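Local coordinates for vascular protein tyrosine phosphatase 1 (Rattus norvegicus, PDB 3I36), which probably removes phosphate from phosphotyrosine residues of proteins, here represented by the catalytic domain of this receptor-type phosphatase, at residues M131-N136 and M192-S197; V141-C146 and G252-I257; Y262-E267 and L301-A306. One frame throughout, in Å; residues are numbered along the deposited sequence.

Interaction 1: M131-N136 and M192-S197; sequences MVWEKN and MQSSES
With W133 CG directly opposite the backbone N (chi1 180°) and E196 CG turned beside its own backbone N (chi1 -61°), the indole from the end of helix 125-134 and the side chain of E196, in segment 192-197, which runs into strand 196-205, meet at about a right angle. E196 is extended beyond CG, which brings its carboxylate to the rim of the benzene ring: OE1 lies near the indole plane, 3.3 Å from W133 CZ2, with the two planar groups inclined by 39°. The six-membered ring also meets the backbone, W133 CH2 lying 3.4 Å from E196 O. No direct hydrogen bond joins the segments. Instead one water, at the indole edge and in its plane, accepts from W133 NE1 at 2.9 Å and donates to E196 OE1. S194 OG fixes the same carboxylate oxygen, donating to E196 OE1 at 2.9 Å from above the carboxylate plane, and accepts from E196 N in an ST turn. The H198 ring meets that of W133, the planes about 15° apart. OE1 lies at the C-H edge of the indole, which probably suits its negative charge, and the N-H is reached through the water; the link is polar but indirect, at the protein surface.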
# COMPACT_ATOMS: atom_id res chain seq x y z
N MET A 131 -13.43 2.05 -7.14
CA MET A 131 -13.02 1.56 -5.83
C MET A 131 -12.76 2.75 -4.92
O MET A 131 -13.19 2.78 -3.77
CB MET A 131 -11.74 0.76 -5.93
CG MET A 131 -11.23 0.35 -4.57
SD MET A 131 -9.92 -0.88 -4.68
CE MET A 131 -8.57 0.08 -5.34
N VAL A 132 -12.03 3.72 -5.45
CA VAL A 132 -11.75 4.92 -4.69
C VAL A 132 -13.05 5.50 -4.20
O VAL A 132 -13.18 5.85 -3.03
CB VAL A 132 -11.02 5.97 -5.55
CG1 VAL A 132 -11.15 7.37 -4.91
CG2 VAL A 132 -9.56 5.59 -5.71
N TRP A 133 -14.03 5.59 -5.09
CA TRP A 133 -15.30 6.20 -4.71
C TRP A 133 -16.08 5.33 -3.74
O TRP A 133 -16.46 5.76 -2.65
CB TRP A 133 -16.19 6.47 -5.92
CG TRP A 133 -17.44 7.08 -5.43
CD1 TRP A 133 -18.65 6.46 -5.25
CD2 TRP A 133 -17.59 8.41 -4.93
NE1 TRP A 133 -19.55 7.36 -4.71
CE2 TRP A 133 -18.92 8.55 -4.50
CE3 TRP A 133 -16.71 9.50 -4.83
CZ2 TRP A 133 -19.40 9.75 -3.98
CZ3 TRP A 133 -17.20 10.69 -4.30
CH2 TRP A 133 -18.53 10.81 -3.89
N GLU A 134 -16.31 4.09 -4.14
CA GLU A 134 -17.19 3.23 -3.37
C GLU A 134 -16.62 2.88 -2.02
O GLU A 134 -17.36 2.59 -1.09
CB GLU A 134 -17.49 1.95 -4.14
CG GLU A 134 -18.30 2.23 -5.39
CD GLU A 134 -18.58 0.99 -6.19
OE1 GLU A 134 -18.18 -0.11 -5.74
OE2 GLU A 134 -19.19 1.12 -7.25
N LYS A 135 -15.30 2.87 -1.92
CA LYS A 135 -14.69 2.44 -0.67
C LYS A 135 -14.24 3.61 0.19
O LYS A 135 -13.55 3.41 1.17
CB LYS A 135 -13.55 1.46 -0.93
CG LYS A 135 -13.98 0.25 -1.73
CD LYS A 135 -15.24 -0.40 -1.15
CE LYS A 135 -15.61 -1.67 -1.94
NZ LYS A 135 -16.96 -2.20 -1.61
N ASN A 136 -14.66 4.81 -0.18
CA ASN A 136 -14.52 5.95 0.72
C ASN A 136 -13.06 6.34 0.88
O ASN A 136 -12.64 6.76 1.95
CB ASN A 136 -15.12 5.59 2.08
CG ASN A 136 -15.42 6.81 2.91
OD1 ASN A 136 -15.85 7.83 2.38
ND2 ASN A 136 -15.20 6.73 4.23
N MET A 192 -20.72 11.60 -10.51
CA MET A 192 -21.62 12.37 -11.37
C MET A 192 -23.06 11.88 -11.28
O MET A 192 -23.99 12.64 -11.51
CB MET A 192 -21.12 12.35 -12.81
CG MET A 192 -19.75 12.99 -12.98
SD MET A 192 -19.72 14.70 -12.41
CE MET A 192 -20.55 15.51 -13.79
N GLN A 193 -23.24 10.60 -10.96
CA GLN A 193 -24.58 10.06 -10.81
C GLN A 193 -25.28 10.60 -9.56
O GLN A 193 -26.49 10.80 -9.55
CB GLN A 193 -24.55 8.52 -10.77
N SER A 194 -24.52 10.85 -8.50
CA SER A 194 -25.13 11.19 -7.22
C SER A 194 -24.90 12.64 -6.82
O SER A 194 -25.54 13.13 -5.89
CB SER A 194 -24.58 10.29 -6.12
OG SER A 194 -23.18 10.50 -6.03
N SER A 195 -23.98 13.31 -7.50
CA SER A 195 -23.60 14.68 -7.14
C SER A 195 -22.88 14.74 -5.80
O SER A 195 -22.67 15.81 -5.25
CB SER A 195 -24.82 15.60 -7.12
OG SER A 195 -25.27 15.86 -8.42
N GLU A 196 -22.51 13.59 -5.28
CA GLU A 196 -21.68 13.57 -4.09
C GLU A 196 -20.24 13.82 -4.50
O GLU A 196 -19.82 13.43 -5.59
CB GLU A 196 -21.78 12.21 -3.41
CG GLU A 196 -23.17 11.87 -2.97
CD GLU A 196 -23.31 10.40 -2.63
OE1 GLU A 196 -22.65 9.57 -3.29
OE2 GLU A 196 -24.08 10.07 -1.71
N SER A 197 -19.48 14.44 -3.61
CA SER A 197 -18.07 14.64 -3.86
C SER A 197 -17.31 14.73 -2.56
O SER A 197 -17.87 14.94 -1.49
CB SER A 197 -17.86 15.93 -4.66
OG SER A 197 -18.43 17.02 -3.97
O HOH W 1 -22.38 7.25 -4.29

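Interaction 2: V141-C146 and G252-I257; sequences VMLTKC and GTFIAI
F254, projecting from helix 249-267 toward V141 in strand 139-142 and L143 just after it, carries the whole contact from its CB to its ring tip. At the root, CB takes the CD1 methyl of L143 at 3.5 Å, and CG lies 4.1 Å from that same L143 CD1, the two side chains crossing at about a right angle. Further out the partner changes to V141. Its CG1 methyl sits over the middle of one ring face, 3.9 Å from the F254 centroid and only 7° off the ring normal, a CH-pi contact. V141 CG2 reaches the far rim, 4.0 Å from F254 CE2. With CG anti to the backbone N (chi1 175°), the ring is carried on to V141, which comes from the opposite direction. The carbonyl oxygen of L143 accepts a hydrogen bond from R250, a probable substrate-binding residue, and its side chain is about 4 Å from that of C244, the probable catalytic cysteine, which forms the phosphocysteine intermediate. Entirely apolar and buried, the contact relies on dispersion and the CH-pi term, joining the central sheet to the helix that follows the phosphate-binding loop without any hydrogen bond.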
# COMPACT_ATOMS: atom_id res chain seq x y z
N VAL A 141 -1.81 6.48 -1.56
CA VAL A 141 -0.37 6.50 -1.43
C VAL A 141 0.17 5.74 -2.61
O VAL A 141 -0.11 4.55 -2.76
CB VAL A 141 0.08 5.84 -0.14
CG1 VAL A 141 1.62 5.79 -0.08
CG2 VAL A 141 -0.46 6.62 1.04
N MET A 142 0.94 6.42 -3.44
CA MET A 142 1.46 5.83 -4.64
C MET A 142 2.96 5.73 -4.50
O MET A 142 3.64 6.73 -4.27
CB MET A 142 1.12 6.70 -5.83
CG MET A 142 1.79 6.24 -7.09
SD MET A 142 1.10 7.07 -8.53
CE MET A 142 2.08 6.29 -9.82
N LEU A 143 3.48 4.52 -4.63
CA LEU A 143 4.87 4.29 -4.27
C LEU A 143 5.69 3.86 -5.46
O LEU A 143 6.64 3.09 -5.34
CB LEU A 143 4.96 3.24 -3.17
CG LEU A 143 4.22 3.64 -1.89
CD1 LEU A 143 3.94 2.41 -1.06
CD2 LEU A 143 5.04 4.65 -1.11
N THR A 144 5.33 4.39 -6.61
CA THR A 144 6.04 4.06 -7.82
C THR A 144 5.96 5.25 -8.76
O THR A 144 5.05 6.06 -8.66
CB THR A 144 5.41 2.83 -8.52
OG1 THR A 144 6.20 2.48 -9.65
CG2 THR A 144 4.00 3.14 -8.97
N LYS A 145 6.94 5.36 -9.64
CA LYS A 145 6.75 6.21 -10.79
C LYS A 145 5.91 5.38 -11.73
O LYS A 145 5.90 4.15 -11.63
CB LYS A 145 8.08 6.53 -11.45
CG LYS A 145 9.05 7.29 -10.57
CD LYS A 145 10.23 7.78 -11.41
CE LYS A 145 11.29 8.43 -10.55
NZ LYS A 145 11.84 7.50 -9.54
N CYS A 146 5.20 6.04 -12.64
CA CYS A 146 4.43 5.34 -13.66
C CYS A 146 5.32 4.48 -14.52
O CYS A 146 4.90 3.43 -14.99
CB CYS A 146 3.71 6.34 -14.54
SG CYS A 146 2.39 7.16 -13.67
N GLY A 252 3.44 -3.02 0.65
CA GLY A 252 3.45 -3.76 1.90
C GLY A 252 4.43 -3.14 2.86
O GLY A 252 4.20 -3.08 4.06
N THR A 253 5.56 -2.69 2.33
CA THR A 253 6.57 -2.06 3.16
C THR A 253 6.00 -0.80 3.80
O THR A 253 6.12 -0.59 5.00
CB THR A 253 7.83 -1.75 2.33
OG1 THR A 253 8.33 -2.97 1.78
CG2 THR A 253 8.92 -1.12 3.20
N PHE A 254 5.35 0.03 3.00
CA PHE A 254 4.78 1.25 3.52
C PHE A 254 3.73 0.93 4.59
O PHE A 254 3.70 1.53 5.67
CB PHE A 254 4.14 2.04 2.41
CG PHE A 254 3.41 3.25 2.90
CD1 PHE A 254 4.10 4.44 3.09
CD2 PHE A 254 2.08 3.19 3.21
CE1 PHE A 254 3.46 5.55 3.55
CE2 PHE A 254 1.42 4.31 3.69
CZ PHE A 254 2.12 5.50 3.85
N ILE A 255 2.85 -0.01 4.29
CA ILE A 255 1.80 -0.34 5.24
C ILE A 255 2.41 -0.86 6.53
O ILE A 255 2.01 -0.47 7.65
CB ILE A 255 0.82 -1.36 4.68
CG1 ILE A 255 -0.01 -0.71 3.57
CG2 ILE A 255 -0.07 -1.91 5.81
CD1 ILE A 255 -0.93 -1.69 2.89
N ALA A 256 3.41 -1.72 6.39
CA ALA A 256 4.05 -2.29 7.58
C ALA A 256 4.71 -1.18 8.39
O ALA A 256 4.62 -1.17 9.61
CB ALA A 256 5.08 -3.34 7.18
N ILE A 257 5.37 -0.24 7.72
CA ILE A 257 6.04 0.83 8.44
C ILE A 257 5.00 1.62 9.23
O ILE A 257 5.21 2.00 10.39
CB ILE A 257 6.70 1.80 7.46
CG1 ILE A 257 7.95 1.17 6.86
CG2 ILE A 257 7.03 3.11 8.15
CD1 ILE A 257 8.50 1.98 5.69

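Interaction 3: Y262-E267 and L301-A306; sequences YQIENE and LDIIRA
Y262 O accepts the backbone N-H of N266 at 2.7 Å, one of the shortest polar bonds here, and the turn it closes carries I264, the residue that meets I303 and I304 of the facing helix. The next bond in the ladder, from E267 N to Q263 O, is equally short, so I264 sits in a hydrogen-bonded turn of helix 249-267. No hydrogen bond joins the two segments; they touch through branched aliphatic side chains.

I264 supplies the projecting tip. Its CG1 is anti to the carbonyl carbon (chi1 -76°) and the chain runs on extended, which sends CD1 out toward the other helix. There CD1 comes to 3.7 Å from the CG2 branch of I303 and 4.1 Å from the I303 CB, the two side chains crossing obliquely. I303 offers CG2, the branch anti to its backbone N, while its longer arm lies beside that N. The same I264 CD1 is 4.5 Å from I304 CG1, a looser approach, and thus one methyl spans two successive residues of helix 290-305. The nearest CA atoms, those of I264 and I304, are 8.0 Å apart. One turn of helix away from L301, R305 forms a salt bridge with E32 of helix 28-53.

Helices 249-267 and 290-305 are therefore joined here near their C-terminal ends. Helix 28-53 packs against L301 and I304, helix 218-231 reaches I303 through I221, and strand 269-270 lies against I264 through V270, so helices 28-53 and 218-231 and strand 269-270 each flank the group of three isoleucines.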
# COMPACT_ATOMS: atom_id res chain seq x y z
N TYR A 262 2.86 2.90 14.73
CA TYR A 262 1.81 2.93 15.75
C TYR A 262 2.16 2.01 16.91
O TYR A 262 1.99 2.37 18.07
CB TYR A 262 0.49 2.48 15.17
CG TYR A 262 -0.26 3.56 14.45
CD1 TYR A 262 -0.70 4.70 15.12
CD2 TYR A 262 -0.56 3.44 13.10
CE1 TYR A 262 -1.40 5.68 14.46
CE2 TYR A 262 -1.27 4.41 12.43
CZ TYR A 262 -1.69 5.53 13.12
OH TYR A 262 -2.41 6.50 12.45
N GLN A 263 2.62 0.82 16.58
CA GLN A 263 3.01 -0.20 17.55
C GLN A 263 4.05 0.37 18.51
O GLN A 263 3.95 0.25 19.72
CB GLN A 263 3.64 -1.36 16.77
CG GLN A 263 3.13 -2.74 17.08
CD GLN A 263 3.56 -3.75 16.03
OE1 GLN A 263 4.72 -3.76 15.59
NE2 GLN A 263 2.64 -4.61 15.62
N ILE A 264 5.09 0.96 17.92
CA ILE A 264 6.16 1.56 18.69
C ILE A 264 5.60 2.66 19.58
O ILE A 264 5.87 2.71 20.78
CB ILE A 264 7.23 2.19 17.76
CG1 ILE A 264 8.11 1.11 17.14
CG2 ILE A 264 8.09 3.21 18.52
CD1 ILE A 264 8.94 1.62 15.96
N GLU A 265 4.81 3.54 18.99
CA GLU A 265 4.27 4.69 19.71
C GLU A 265 3.32 4.25 20.82
O GLU A 265 3.36 4.78 21.92
CB GLU A 265 3.54 5.61 18.73
CG GLU A 265 4.50 6.38 17.87
CD GLU A 265 3.84 7.24 16.82
OE1 GLU A 265 2.61 7.11 16.61
OE2 GLU A 265 4.56 8.04 16.20
N ASN A 266 2.48 3.27 20.53
CA ASN A 266 1.43 2.88 21.45
C ASN A 266 1.78 1.78 22.42
O ASN A 266 1.17 1.67 23.48
CB ASN A 266 0.18 2.49 20.68
CG ASN A 266 -0.43 3.68 19.96
OD1 ASN A 266 -0.54 4.77 20.53
ND2 ASN A 266 -0.83 3.48 18.71
N GLU A 267 2.75 0.95 22.06
CA GLU A 267 3.02 -0.24 22.86
C GLU A 267 4.48 -0.43 23.17
O GLU A 267 4.83 -1.31 23.93
CB GLU A 267 2.48 -1.48 22.14
CG GLU A 267 1.05 -1.33 21.65
CD GLU A 267 0.59 -2.55 20.89
OE1 GLU A 267 -0.02 -2.39 19.81
OE2 GLU A 267 0.86 -3.66 21.36
N LEU A 301 14.53 0.40 13.61
CA LEU A 301 15.76 0.75 14.31
C LEU A 301 15.94 2.26 14.29
O LEU A 301 16.26 2.88 15.32
CB LEU A 301 16.96 0.06 13.68
CG LEU A 301 18.28 0.23 14.41
CD1 LEU A 301 18.21 -0.46 15.76
CD2 LEU A 301 19.44 -0.33 13.56
N ASP A 302 15.75 2.85 13.12
CA ASP A 302 15.94 4.28 12.96
C ASP A 302 14.93 5.08 13.78
O ASP A 302 15.27 6.11 14.36
CB ASP A 302 15.86 4.66 11.48
CG ASP A 302 17.00 4.06 10.68
OD1 ASP A 302 17.95 3.55 11.30
OD2 ASP A 302 16.95 4.10 9.44
N ILE A 303 13.70 4.60 13.83
CA ILE A 303 12.65 5.27 14.59
C ILE A 303 12.99 5.23 16.07
O ILE A 303 12.92 6.24 16.76
CB ILE A 303 11.30 4.59 14.36
CG1 ILE A 303 10.84 4.84 12.93
CG2 ILE A 303 10.27 5.07 15.38
CD1 ILE A 303 9.68 4.00 12.50
N ILE A 304 13.37 4.05 16.55
CA ILE A 304 13.77 3.86 17.93
C ILE A 304 14.98 4.73 18.28
O ILE A 304 14.98 5.43 19.29
CB ILE A 304 14.08 2.39 18.19
CG1 ILE A 304 12.78 1.59 18.23
CG2 ILE A 304 14.87 2.22 19.47
CD1 ILE A 304 12.97 0.08 18.17
N ARG A 305 16.00 4.68 17.44
CA ARG A 305 17.18 5.52 17.62
C ARG A 305 16.83 7.00 17.57
O ARG A 305 17.45 7.81 18.27
CB ARG A 305 18.23 5.22 16.56
CG ARG A 305 18.96 3.91 16.74
CD ARG A 305 19.94 3.73 15.59
NE ARG A 305 20.77 2.54 15.75
CZ ARG A 305 21.65 2.12 14.85
NH1 ARG A 305 21.80 2.79 13.71
NH2 ARG A 305 22.38 1.03 15.07
N ALA A 306 15.88 7.37 16.73
CA ALA A 306 15.51 8.78 16.58
C ALA A 306 14.60 9.21 17.72
O ALA A 306 14.18 10.37 17.79
CB ALA A 306 14.85 9.03 15.23

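Interactions 1 and 2 interleave along the chain, their segments alternating in the order 131-136, 141-146, 192-197 and 252-257. Both reach the same mixed sheet, where strands 139-142 and 196-205 are neighbours, and their centres are about 24 Å apart. Interaction 3 lies in series after interaction 1, with about 36 Å between centres. Interactions 2 and 3 share helix 249-267, whose start packs on the sheet near the catalytic loop while its end meets helix 290-305. The centres of these two contacts are about 19 Å apart. One helix thus ties the active-site core to the peripheral helices, while interaction 1 places W133 of helix 125-134 beside segment 192-197 at the surface of the same phosphatase domain.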